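Long-range contacts in trichothecene 3-O-acetyltransferase (Gibberella zeae, PDB 3B30), which probably transfers an acetyl group from acetyl-coenzyme A to the 3-hydroxyl of trichothecene mycotoxins: residues T313-T318 against S332-E337; E288-V293 against S374-S379. All blocks are in the same frame, centred on the assembly; numbering follows the deposited sequence. Where two conformers were deposited one is given.

Both contacts involve the seven-stranded mixed sheet and lie on the same side of the chain's centre, their own centres about 10 Å apart. Strands 310-318 and 286-294 are neighbours there, so interaction 1 packs a helix end against the outermost strand while interaction 2 pairs the next strand inward with 375-379. Thr-313 N lies 2.8 Å from Arg-291 O, and Leu-334 CB packs 3.6 Å from Arg-291 NH1. Ethyl coenzyme A touches both contacts at different points: Arg-335 in 332-337 holds its diphosphate, whereas Ala-292, Val-293 and Ser-379 at the C-terminal ends of the paired strands line its pantetheine arm.

Interaction 1: residues T313-T318 against S332-E337; sequences TYHNST and SRLRSE. With ETB (Ethyl Coenzyme A), chain B.
The imidazole of His-315 lies under Leu-334, whose CD2 sits 3.6 Å from the ring centroid and 11° off the normal, a CH-pi contact over the face. With CG anti to the carbonyl carbon (chi1 -52°), the ring reaches the helix, and Glu-337 CG packs 3.5 Å from its NE2. Farther back along the strand, the side chains of Thr-313 and Glu-337 run antiparallel alongside each other, with CB to CB at 3.5 Å. At the other end Ser-317 OG rests over one guanidinium face of Arg-333, 3.4 Å from NH2 at an angle too poor for a hydrogen bond. The contact thus lays the C-terminal end of helix 327-335 and the turn after it against outermost strand 310-318, a short strand-helix-helix connection. Waters join the polar groups: one links Thr-313 OG1 to Leu-334 O, another Tyr-314 N to Glu-337 OE1, and a third bridges Ser-317 OG and Arg-333 NH2. A salt bridge from NE to Glu-325 helps position the extended Arg-333. Ser-336 OG donates to Arg-333 O over 2.7 Å. Beyond the packing, Arg-335 grips ethyl coenzyme A: NH1 and NH2 each bond O1A at 3.1 Å, while its NE pairs with Asp-263.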
ATOM      1  N   THR A 313     -13.721  -0.063  -1.702  1.00 10.85           N
ATOM      2  CA  THR A 313     -15.131   0.282  -1.450  1.00 10.52           C
ATOM      3  C   THR A 313     -15.253   1.785  -1.692  1.00 10.06           C
ATOM      4  O   THR A 313     -14.297   2.531  -1.495  1.00  8.69           O
ATOM      5  CB  THR A 313     -15.632  -0.122  -0.015  1.00  9.99           C
ATOM      6  OG1 THR A 313     -14.857   0.559   0.975  1.00 10.32           O
ATOM      7  CG2 THR A 313     -15.542  -1.654   0.219  1.00  9.62           C
ATOM      8  N   TYR A 314     -16.428   2.220  -2.151  1.00 10.66           N
ATOM      9  CA  TYR A 314     -16.660   3.605  -2.592  1.00  9.47           C
ATOM     10  C   TYR A 314     -17.832   4.151  -1.795  1.00  9.79           C
ATOM     11  O   TYR A 314     -18.830   3.450  -1.600  1.00  9.28           O
ATOM     12  CB  TYR A 314     -17.018   3.662  -4.105  1.00  9.21           C
ATOM     13  CG  TYR A 314     -15.903   3.108  -4.941  1.00  9.53           C
ATOM     14  CD1 TYR A 314     -15.928   1.771  -5.382  1.00 10.10           C
ATOM     15  CD2 TYR A 314     -14.773   3.885  -5.234  1.00  9.46           C
ATOM     16  CE1 TYR A 314     -14.847   1.227  -6.122  1.00 10.82           C
ATOM     17  CE2 TYR A 314     -13.690   3.340  -5.988  1.00  9.97           C
ATOM     18  CZ  TYR A 314     -13.743   2.013  -6.394  1.00  9.34           C
ATOM     19  OH  TYR A 314     -12.699   1.476  -7.116  1.00 11.36           O
ATOM     20  N   HIS A 315     -17.700   5.404  -1.388  1.00 10.08           N
ATOM     21  CA  HIS A 315     -18.600   6.052  -0.438  1.00 12.04           C
ATOM     22  C   HIS A 315     -18.796   7.478  -0.918  1.00 12.51           C
ATOM     23  O   HIS A 315     -17.849   8.263  -0.936  1.00 13.06           O
ATOM     24  CB  HIS A 315     -18.002   6.018   0.963  1.00 11.00           C
ATOM     25  CG  HIS A 315     -17.582   4.643   1.379  1.00 12.47           C
ATOM     26  ND1 HIS A 315     -16.312   4.152   1.140  1.00 13.07           N
ATOM     27  CD2 HIS A 315     -18.278   3.634   1.954  1.00 11.11           C
ATOM     28  CE1 HIS A 315     -16.241   2.904   1.572  1.00 11.67           C
ATOM     29  NE2 HIS A 315     -17.411   2.569   2.080  1.00 13.96           N
ATOM     30  N   ASN A 316     -20.015   7.788  -1.347  1.00 13.02           N
ATOM     31  CA  ASN A 316     -20.280   9.077  -1.978  1.00 14.22           C
ATOM     32  C   ASN A 316     -21.250   9.933  -1.163  1.00 14.60           C
ATOM     33  O   ASN A 316     -22.264   9.455  -0.714  1.00 14.70           O
ATOM     34  CB  ASN A 316     -20.784   8.867  -3.392  1.00 13.92           C
ATOM     35  CG  ASN A 316     -19.694   8.376  -4.307  1.00 14.29           C
ATOM     36  OD1 ASN A 316     -18.950   9.169  -4.854  1.00 15.61           O
ATOM     37  ND2 ASN A 316     -19.568   7.054  -4.443  1.00 14.35           N
ATOM     38  N   SER A 317     -20.892  11.189  -0.977  1.00 14.99           N
ATOM     39  CA  SER A 317     -21.652  12.102  -0.143  1.00 15.42           C
ATOM     40  C   SER A 317     -21.286  13.518  -0.561  1.00 15.25           C
ATOM     41  O   SER A 317     -20.830  13.749  -1.696  1.00 16.03           O
ATOM     42  CB  SER A 317     -21.303  11.837   1.336  1.00 14.91           C
ATOM     43  OG  SER A 317     -22.141  12.537   2.232  1.00 14.70           O
ATOM     44  N   THR A 318     -21.465  14.481   0.340  1.00 15.12           N
ATOM     45  CA  THR A 318     -21.018  15.832   0.055  1.00 15.28           C
ATOM     46  C   THR A 318     -20.096  16.288   1.147  1.00 14.81           C
ATOM     47  O   THR A 318     -20.112  15.755   2.254  1.00 15.45           O
ATOM     48  CB  THR A 318     -22.188  16.849  -0.100  1.00 15.25           C
ATOM     49  OG1 THR A 318     -22.917  16.911   1.118  1.00 15.12           O
ATOM     50  CG2 THR A 318     -23.137  16.445  -1.240  1.00 16.01           C
ATOM     51  N   SER A 332     -19.942   4.354   9.959  1.00 10.32           N
ATOM     52  CA  SER A 332     -20.982   3.451   9.485  1.00 10.57           C
ATOM     53  C   SER A 332     -21.002   3.338   7.960  1.00 10.50           C
ATOM     54  O   SER A 332     -21.234   2.250   7.432  1.00  9.85           O
ATOM     55  CB  SER A 332     -22.376   3.852  10.027  1.00 11.17           C
ATOM     56  OG  SER A 332     -22.411   3.785  11.453  1.00 10.70           O
ATOM     57  N   ARG A 333     -20.796   4.457   7.247  1.00 10.99           N
ATOM     58  CA  ARG A 333     -20.735   4.401   5.761  1.00 11.09           C
ATOM     59  C   ARG A 333     -19.640   3.406   5.324  1.00 10.67           C
ATOM     60  O   ARG A 333     -19.847   2.603   4.419  1.00 11.46           O
ATOM     61  CB  ARG A 333     -20.368   5.766   5.180  1.00 11.81           C
ATOM     62  CG  ARG A 333     -21.406   6.877   5.457  1.00 11.05           C
ATOM     63  CD  ARG A 333     -20.873   8.243   4.962  1.00 11.35           C
ATOM     64  NE  ARG A 333     -21.783   9.360   5.269  1.00 12.71           N
ATOM     65  CZ  ARG A 333     -22.769   9.758   4.457  1.00 14.67           C
ATOM     66  NH1 ARG A 333     -23.008   9.087   3.336  1.00 13.27           N
ATOM     67  NH2 ARG A 333     -23.566  10.777   4.799  1.00 13.08           N
ATOM     68  N   LEU A 334     -18.477   3.501   5.959  1.00 10.22           N
ATOM     69  CA  LEU A 334     -17.328   2.662   5.594  1.00  9.98           C
ATOM     70  C   LEU A 334     -17.619   1.180   5.841  1.00 10.16           C
ATOM     71  O   LEU A 334     -17.516   0.363   4.924  1.00 10.21           O
ATOM     72  CB  LEU A 334     -16.060   3.128   6.329  1.00  9.69           C
ATOM     73  CG  LEU A 334     -15.653   4.580   6.020  1.00 10.94           C
ATOM     74  CD1 LEU A 334     -14.363   4.957   6.709  1.00  8.45           C
ATOM     75  CD2 LEU A 334     -15.544   4.863   4.528  1.00 11.22           C
ATOM     76  N   ARG A 335     -18.047   0.867   7.064  1.00  9.71           N
ATOM     77  CA  ARG A 335     -18.294  -0.515   7.501  1.00 10.66           C
ATOM     78  C   ARG A 335     -19.427  -1.168   6.684  1.00 11.23           C
ATOM     79  O   ARG A 335     -19.386  -2.379   6.420  1.00 10.67           O
ATOM     80  CB  ARG A 335     -18.631  -0.511   9.018  1.00 10.62           C
ATOM     81  CG  ARG A 335     -19.043  -1.855   9.644  1.00  9.05           C
ATOM     82  CD  ARG A 335     -18.002  -2.994   9.409  1.00  9.11           C
ATOM     83  NE  ARG A 335     -16.622  -2.589   9.688  1.00 11.29           N
ATOM     84  CZ  ARG A 335     -15.579  -3.431   9.707  1.00 12.52           C
ATOM     85  NH1 ARG A 335     -14.353  -2.976   9.919  1.00 11.22           N
ATOM     86  NH2 ARG A 335     -15.759  -4.723   9.485  1.00 11.58           N
ATOM     87  N   SER A 336     -20.403  -0.360   6.259  1.00 11.30           N
ATOM     88  CA  SER A 336     -21.536  -0.855   5.455  1.00 12.35           C
ATOM     89  C   SER A 336     -21.144  -1.572   4.136  1.00 12.59           C
ATOM     90  O   SER A 336     -21.913  -2.382   3.624  1.00 12.80           O
ATOM     91  CB  SER A 336     -22.542   0.276   5.158  1.00 13.50           C
ATOM     92  OG  SER A 336     -22.092   1.105   4.084  1.00 14.85           O
ATOM     93  N   GLU A 337     -19.955  -1.281   3.598  1.00 12.64           N
ATOM     94  CA  GLU A 337     -19.498  -1.878   2.338  1.00 12.75           C
ATOM     95  C   GLU A 337     -18.583  -3.083   2.514  1.00 12.64           C
ATOM     96  O   GLU A 337     -18.048  -3.588   1.532  1.00 11.54           O
ATOM     97  CB  GLU A 337     -18.752  -0.830   1.482  1.00 13.18           C
ATOM     98  CG  GLU A 337     -19.643   0.153   0.747  1.00 16.56           C
ATOM     99  CD  GLU A 337     -20.570  -0.552  -0.228  1.00 21.17           C
ATOM    100  OE1 GLU A 337     -20.097  -1.181  -1.237  1.00 22.16           O
ATOM    101  OE2 GLU A 337     -21.775  -0.497   0.057  1.00 22.03           O
TER
HETATM  102  N1A ETB B 452     -18.271  -6.993  17.842  1.00 16.89           N
HETATM  103  C2A ETB B 452     -17.487  -5.901  17.888  1.00 16.97           C
HETATM  104  N3A ETB B 452     -16.436  -5.753  17.073  1.00 15.80           N
HETATM  105  C4A ETB B 452     -16.156  -6.670  16.169  1.00 15.20           C
HETATM  106  C5A ETB B 452     -16.921  -7.792  16.101  1.00 16.92           C
HETATM  107  C6A ETB B 452     -18.003  -7.971  16.967  1.00 18.78           C
HETATM  108  N6A ETB B 452     -18.686  -9.090  17.027  1.00 16.03           N
HETATM  109  N7A ETB B 452     -16.393  -8.536  15.165  1.00 18.86           N
HETATM  110  C8A ETB B 452     -15.331  -7.936  14.648  1.00 18.53           C
HETATM  111  N9A ETB B 452     -15.170  -6.774  15.277  1.00 16.67           N
HETATM  112  C1B ETB B 452     -14.102  -5.816  15.123  1.00 18.21           C
HETATM  113  C2B ETB B 452     -12.782  -6.336  15.633  1.00 19.75           C
HETATM  114  O2B ETB B 452     -12.712  -6.365  16.990  1.00 18.33           O
HETATM  115  C3B ETB B 452     -11.811  -5.427  14.932  1.00 21.15           C
HETATM  116  O3B ETB B 452     -11.781  -4.252  15.629  1.00 23.17           O
HETATM  117  P3B ETB B 452     -10.532  -3.564  16.133  1.00 21.88           P
HETATM  118  O7A ETB B 452     -10.259  -4.309  17.232  1.00 28.70           O
HETATM  119  O8A ETB B 452      -9.466  -3.719  15.245  1.00 23.78           O
HETATM  120  O9A ETB B 452     -10.876  -2.220  16.422  1.00 20.55           O
HETATM  121  C4B ETB B 452     -12.542  -5.162  13.664  1.00 21.17           C
HETATM  122  O4B ETB B 452     -13.849  -5.549  13.801  1.00 20.92           O
HETATM  123  C5B ETB B 452     -11.871  -5.914  12.553  1.00 23.97           C
HETATM  124  O5B ETB B 452     -12.498  -5.719  11.359  1.00 23.83           O
HETATM  125  P1A ETB B 452     -11.804  -5.946   9.995  1.00 23.02           P
HETATM  126  O1A ETB B 452     -12.850  -5.553   9.076  1.00 21.01           O
HETATM  127  O2A ETB B 452     -11.376  -7.312   9.837  1.00 20.75           O
HETATM  128  O3A ETB B 452     -10.481  -5.141   9.900  1.00 19.25           O
HETATM  129  P2A ETB B 452     -10.214  -3.634   9.928  1.00 16.29           P
HETATM  130  O4A ETB B 452      -9.132  -3.534  10.788  1.00 14.52           O
HETATM  131  O5A ETB B 452     -11.378  -2.953  10.234  1.00 16.65           O
HETATM  132  O6A ETB B 452      -9.787  -3.259   8.495  1.00 17.07           O
HETATM  133  CBP ETB B 452      -9.742  -3.241   6.147  1.00 16.20           C
HETATM  134  CCP ETB B 452     -10.611  -3.364   7.398  1.00 16.91           C
HETATM  135  CDP ETB B 452     -10.673  -3.102   4.999  1.00 17.20           C
HETATM  136  CEP ETB B 452      -8.796  -2.071   6.096  1.00 13.02           C
HETATM  137  CAP ETB B 452      -8.857  -4.476   6.070  1.00 17.51           C
HETATM  138  OAP ETB B 452      -9.591  -5.618   6.162  1.00 21.01           O
HETATM  139  C9P ETB B 452      -8.011  -4.444   4.838  1.00 17.58           C
HETATM  140  O9P ETB B 452      -8.559  -5.016   3.762  1.00 14.66           O
HETATM  141  N8P ETB B 452      -6.860  -3.813   4.871  1.00 19.02           N
HETATM  142  C7P ETB B 452      -5.863  -3.825   3.851  1.00 20.86           C
HETATM  143  C6P ETB B 452      -6.079  -2.899   2.675  1.00 23.42           C
HETATM  144  C5P ETB B 452      -4.996  -3.057   1.632  1.00 28.50           C
HETATM  145  O5P ETB B 452      -4.629  -4.156   1.160  1.00 29.03           O
HETATM  146  N4P ETB B 452      -4.438  -1.948   1.298  1.00 30.29           N
HETATM  147  C3P ETB B 452      -3.985  -1.690  -0.032  1.00 25.56           C
HETATM  148  O   HOH W   1     -15.103   0.107   3.751  1.00 11.28           O
HETATM  149  O   HOH W   2     -18.248   0.238  -2.814  1.00 12.79           O
HETATM  150  O   HOH W   3     -21.400   7.330   1.752  1.00 15.41           O
HETATM  151  O   HOH W   4     -24.752  11.651   1.888  1.00 24.65           O

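Interaction 2: residues E288-V293 against S374-S379; sequences EFCRAV and SVMLSS. With ETB (Ethyl Coenzyme A), chain B.
Four backbone hydrogen bonds join strand residues 288-292 to 375-377, alternating in direction as parallel strands require. Cys-290 N donates to Val-375 O over 2.8 Å at 173°, nearly straight, and Cys-290 O accepts from Leu-377 N at 2.9 Å. Val-375 N to Glu-288 O and Ala-292 N to Leu-377 O are the outer pair. Waters extend the pairing at both ends: one links Glu-288 N and Ser-374 OG, which also hydrogen-bonds Asp-370 O, the other Ala-292 O and Ser-379 N. On the face bearing Phe-289, Arg-291, Val-375 and Leu-377, the Phe-289 ring leans across to the neighbouring strand, CG anti to the backbone N (chi1 -165°). Its CE1 meets Val-375 CG1 at 3.5 Å, and Leu-377 CD2 comes to the ring edge, 3.6 Å from CZ. Trp-270 and Ser-266 of helix 261-277 cover this face; the extended Arg-291 makes salt bridges with Asp-262 and Asp-263. Ser-379 O accepts a weak hydrogen bond from N4P of ethyl coenzyme A at 3.3 Å. Here a parallel pair inside a mixed sheet, backed by a helix, ends at the pantetheine arm, consistent with the cofactor channel of the CoA-dependent acyltransferase fold.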
ATOM      1  N   GLU A 288     -15.987  11.701  -2.613  1.00 14.08           N
ATOM      2  CA  GLU A 288     -15.922  10.229  -2.650  1.00 13.54           C
ATOM      3  C   GLU A 288     -14.762   9.700  -1.803  1.00 13.03           C
ATOM      4  O   GLU A 288     -13.636  10.130  -1.972  1.00 13.42           O
ATOM      5  CB  GLU A 288     -15.770   9.710  -4.079  1.00 12.61           C
ATOM      6  CG  GLU A 288     -15.961   8.179  -4.177  1.00 12.92           C
ATOM      7  CD  GLU A 288     -15.937   7.693  -5.596  1.00 15.65           C
ATOM      8  OE1 GLU A 288     -14.990   8.054  -6.313  1.00 20.19           O
ATOM      9  OE2 GLU A 288     -16.838   6.944  -5.998  1.00 15.43           O
ATOM     10  N   PHE A 289     -15.055   8.753  -0.916  1.00 12.01           N
ATOM     11  CA  PHE A 289     -14.002   8.043  -0.190  1.00 11.40           C
ATOM     12  C   PHE A 289     -13.785   6.735  -0.932  1.00 10.29           C
ATOM     13  O   PHE A 289     -14.739   5.999  -1.180  1.00  9.98           O
ATOM     14  CB  PHE A 289     -14.421   7.765   1.266  1.00 10.66           C
ATOM     15  CG  PHE A 289     -13.270   7.373   2.187  1.00 10.97           C
ATOM     16  CD1 PHE A 289     -12.682   8.318   3.023  1.00 10.43           C
ATOM     17  CD2 PHE A 289     -12.797   6.050   2.229  1.00 14.27           C
ATOM     18  CE1 PHE A 289     -11.641   7.965   3.907  1.00 11.85           C
ATOM     19  CE2 PHE A 289     -11.748   5.690   3.117  1.00 11.48           C
ATOM     20  CZ  PHE A 289     -11.174   6.668   3.944  1.00  9.07           C
ATOM     21  N   CYS A 290     -12.529   6.469  -1.297  1.00  9.76           N
ATOM     22  CA  CYS A 290     -12.158   5.223  -1.933  1.00  9.94           C
ATOM     23  C   CYS A 290     -11.267   4.470  -0.960  1.00  9.35           C
ATOM     24  O   CYS A 290     -10.192   4.939  -0.588  1.00  9.27           O
ATOM     25  CB  CYS A 290     -11.392   5.474  -3.234  1.00 10.61           C
ATOM     26  SG  CYS A 290     -12.262   6.535  -4.419  1.00 12.15           S
ATOM     27  N   ARG A 291     -11.725   3.311  -0.521  1.00  9.17           N
ATOM     28  CA  ARG A 291     -10.982   2.597   0.509  1.00  8.81           C
ATOM     29  C   ARG A 291     -10.446   1.242  -0.004  1.00  7.75           C
ATOM     30  O   ARG A 291     -11.221   0.411  -0.474  1.00  6.94           O
ATOM     31  CB  ARG A 291     -11.892   2.366   1.698  1.00  8.12           C
ATOM     32  CG  ARG A 291     -11.137   1.901   2.939  1.00  8.68           C
ATOM     33  CD  ARG A 291     -12.144   1.347   3.961  1.00 10.44           C
ATOM     34  NE  ARG A 291     -11.568   1.180   5.299  1.00 12.76           N
ATOM     35  CZ  ARG A 291     -12.259   0.783   6.367  1.00  9.73           C
ATOM     36  NH1 ARG A 291     -13.538   0.514   6.239  1.00  7.53           N
ATOM     37  NH2 ARG A 291     -11.673   0.679   7.553  1.00  7.95           N
ATOM     38  N   ALA A 292      -9.135   1.026   0.117  1.00  8.83           N
ATOM     39  CA  ALA A 292      -8.531  -0.243  -0.296  1.00  8.78           C
ATOM     40  C   ALA A 292      -8.932  -1.358   0.666  1.00  8.94           C
ATOM     41  O   ALA A 292      -8.935  -1.187   1.915  1.00 10.15           O
ATOM     42  CB  ALA A 292      -7.019  -0.154  -0.391  1.00  8.24           C
ATOM     43  N   VAL A 293      -9.304  -2.482   0.076  1.00  8.47           N
ATOM     44  CA  VAL A 293      -9.711  -3.662   0.825  1.00  9.22           C
ATOM     45  C   VAL A 293      -8.970  -4.898   0.282  1.00  9.61           C
ATOM     46  O   VAL A 293      -8.970  -5.148  -0.925  1.00  8.82           O
ATOM     47  CB  VAL A 293     -11.251  -3.881   0.759  1.00  9.04           C
ATOM     48  CG1 VAL A 293     -11.669  -5.054   1.640  1.00 11.86           C
ATOM     49  CG2 VAL A 293     -11.975  -2.643   1.289  1.00 10.30           C
ATOM     50  N   SER A 374     -11.799  14.121  -3.061  1.00 15.62           N
ATOM     51  CA  SER A 374     -11.805  12.705  -2.717  1.00 15.45           C
ATOM     52  C   SER A 374     -10.829  12.387  -1.601  1.00 14.08           C
ATOM     53  O   SER A 374     -10.037  13.223  -1.207  1.00 13.23           O
ATOM     54  CB  SER A 374     -11.462  11.840  -3.944  1.00 14.65           C
ATOM     55  OG  SER A 374     -12.484  11.889  -4.941  1.00 18.01           O
ATOM     56  N   VAL A 375     -10.910  11.150  -1.106  1.00 13.83           N
ATOM     57  CA  VAL A 375      -9.861  10.547  -0.283  1.00 14.82           C
ATOM     58  C   VAL A 375      -9.627   9.167  -0.861  1.00 14.46           C
ATOM     59  O   VAL A 375     -10.568   8.405  -1.026  1.00 14.80           O
ATOM     60  CB  VAL A 375     -10.286  10.396   1.204  1.00 14.51           C
ATOM     61  CG1 VAL A 375      -9.216   9.657   1.984  1.00 14.76           C
ATOM     62  CG2 VAL A 375     -10.578  11.748   1.842  1.00 15.19           C
ATOM     63  N   MET A 376      -8.377   8.854  -1.194  1.00 15.29           N
ATOM     64  CA  MET A 376      -8.035   7.538  -1.704  1.00 16.15           C
ATOM     65  C   MET A 376      -7.075   6.927  -0.690  1.00 14.65           C
ATOM     66  O   MET A 376      -5.868   7.187  -0.743  1.00 14.28           O
ATOM     67  CB  MET A 376      -7.372   7.635  -3.078  1.00 15.67           C
ATOM     68  CG  MET A 376      -8.217   8.412  -4.118  1.00 18.49           C
ATOM     69  SD  MET A 376      -7.333   8.837  -5.642  1.00 21.40           S
ATOM     70  CE  MET A 376      -6.135  10.038  -5.050  1.00 21.85           C
ATOM     71  N   LEU A 377      -7.621   6.117   0.211  1.00 13.47           N
ATOM     72  CA  LEU A 377      -6.880   5.601   1.366  1.00 13.51           C
ATOM     73  C   LEU A 377      -6.609   4.109   1.245  1.00 12.49           C
ATOM     74  O   LEU A 377      -7.530   3.340   0.965  1.00 13.09           O
ATOM     75  CB  LEU A 377      -7.642   5.857   2.686  1.00 13.18           C
ATOM     76  CG  LEU A 377      -7.140   5.119   3.967  1.00 14.42           C
ATOM     77  CD1 LEU A 377      -5.737   5.528   4.384  1.00 17.09           C
ATOM     78  CD2 LEU A 377      -8.095   5.279   5.135  1.00 15.95           C
ATOM     79  N   SER A 378      -5.342   3.750   1.465  1.00 12.10           N
ATOM     80  CA  SER A 378      -4.903   2.352   1.533  0.50 11.55           C
ATOM     81  C   SER A 378      -4.269   2.046   2.898  1.00 11.33           C
ATOM     82  O   SER A 378      -3.178   2.532   3.233  1.00 10.88           O
ATOM     83  CB  SER A 378      -3.938   2.001   0.386  0.50 11.41           C
ATOM     84  OG  SER A 378      -3.663   0.603   0.393  0.50 11.69           O
ATOM     85  N   SER A 379      -4.975   1.247   3.706  1.00 10.85           N
ATOM     86  CA  SER A 379      -4.486   0.877   5.035  1.00 10.63           C
ATOM     87  C   SER A 379      -3.538  -0.314   4.974  1.00 10.53           C
ATOM     88  O   SER A 379      -3.917  -1.402   4.506  1.00 10.75           O
ATOM     89  CB  SER A 379      -5.661   0.520   5.951  1.00 10.21           C
ATOM     90  OG  SER A 379      -5.208   0.028   7.194  1.00 10.96           O
TER
HETATM   91  N1A ETB B 452     -18.271  -6.993  17.842  1.00 16.89           N
HETATM   92  C2A ETB B 452     -17.487  -5.901  17.888  1.00 16.97           C
HETATM   93  N3A ETB B 452     -16.436  -5.753  17.073  1.00 15.80           N
HETATM   94  C4A ETB B 452     -16.156  -6.670  16.169  1.00 15.20           C
HETATM   95  C5A ETB B 452     -16.921  -7.792  16.101  1.00 16.92           C
HETATM   96  C6A ETB B 452     -18.003  -7.971  16.967  1.00 18.78           C
HETATM   97  N6A ETB B 452     -18.686  -9.090  17.027  1.00 16.03           N
HETATM   98  N7A ETB B 452     -16.393  -8.536  15.165  1.00 18.86           N
HETATM   99  C8A ETB B 452     -15.331  -7.936  14.648  1.00 18.53           C
HETATM  100  N9A ETB B 452     -15.170  -6.774  15.277  1.00 16.67           N
HETATM  101  C1B ETB B 452     -14.102  -5.816  15.123  1.00 18.21           C
HETATM  102  C2B ETB B 452     -12.782  -6.336  15.633  1.00 19.75           C
HETATM  103  O2B ETB B 452     -12.712  -6.365  16.990  1.00 18.33           O
HETATM  104  C3B ETB B 452     -11.811  -5.427  14.932  1.00 21.15           C
HETATM  105  O3B ETB B 452     -11.781  -4.252  15.629  1.00 23.17           O
HETATM  106  P3B ETB B 452     -10.532  -3.564  16.133  1.00 21.88           P
HETATM  107  O7A ETB B 452     -10.259  -4.309  17.232  1.00 28.70           O
HETATM  108  O8A ETB B 452      -9.466  -3.719  15.245  1.00 23.78           O
HETATM  109  O9A ETB B 452     -10.876  -2.220  16.422  1.00 20.55           O
HETATM  110  C4B ETB B 452     -12.542  -5.162  13.664  1.00 21.17           C
HETATM  111  O4B ETB B 452     -13.849  -5.549  13.801  1.00 20.92           O
HETATM  112  C5B ETB B 452     -11.871  -5.914  12.553  1.00 23.97           C
HETATM  113  O5B ETB B 452     -12.498  -5.719  11.359  1.00 23.83           O
HETATM  114  P1A ETB B 452     -11.804  -5.946   9.995  1.00 23.02           P
HETATM  115  O1A ETB B 452     -12.850  -5.553   9.076  1.00 21.01           O
HETATM  116  O2A ETB B 452     -11.376  -7.312   9.837  1.00 20.75           O
HETATM  117  O3A ETB B 452     -10.481  -5.141   9.900  1.00 19.25           O
HETATM  118  P2A ETB B 452     -10.214  -3.634   9.928  1.00 16.29           P
HETATM  119  O4A ETB B 452      -9.132  -3.534  10.788  1.00 14.52           O
HETATM  120  O5A ETB B 452     -11.378  -2.953  10.234  1.00 16.65           O
HETATM  121  O6A ETB B 452      -9.787  -3.259   8.495  1.00 17.07           O
HETATM  122  CBP ETB B 452      -9.742  -3.241   6.147  1.00 16.20           C
HETATM  123  CCP ETB B 452     -10.611  -3.364   7.398  1.00 16.91           C
HETATM  124  CDP ETB B 452     -10.673  -3.102   4.999  1.00 17.20           C
HETATM  125  CEP ETB B 452      -8.796  -2.071   6.096  1.00 13.02           C
HETATM  126  CAP ETB B 452      -8.857  -4.476   6.070  1.00 17.51           C
HETATM  127  OAP ETB B 452      -9.591  -5.618   6.162  1.00 21.01           O
HETATM  128  C9P ETB B 452      -8.011  -4.444   4.838  1.00 17.58           C
HETATM  129  O9P ETB B 452      -8.559  -5.016   3.762  1.00 14.66           O
HETATM  130  N8P ETB B 452      -6.860  -3.813   4.871  1.00 19.02           N
HETATM  131  C7P ETB B 452      -5.863  -3.825   3.851  1.00 20.86           C
HETATM  132  C6P ETB B 452      -6.079  -2.899   2.675  1.00 23.42           C
HETATM  133  C5P ETB B 452      -4.996  -3.057   1.632  1.00 28.50           C
HETATM  134  O5P ETB B 452      -4.629  -4.156   1.160  1.00 29.03           O
HETATM  135  N4P ETB B 452      -4.438  -1.948   1.298  1.00 30.29           N
HETATM  136  C3P ETB B 452      -3.985  -1.690  -0.032  1.00 25.56           C
HETATM  137  O   HOH W   5     -14.642  13.298  -4.673  1.00 11.98           O
HETATM  138  O   HOH W   6      -7.861   0.605   3.295  1.00  9.22           O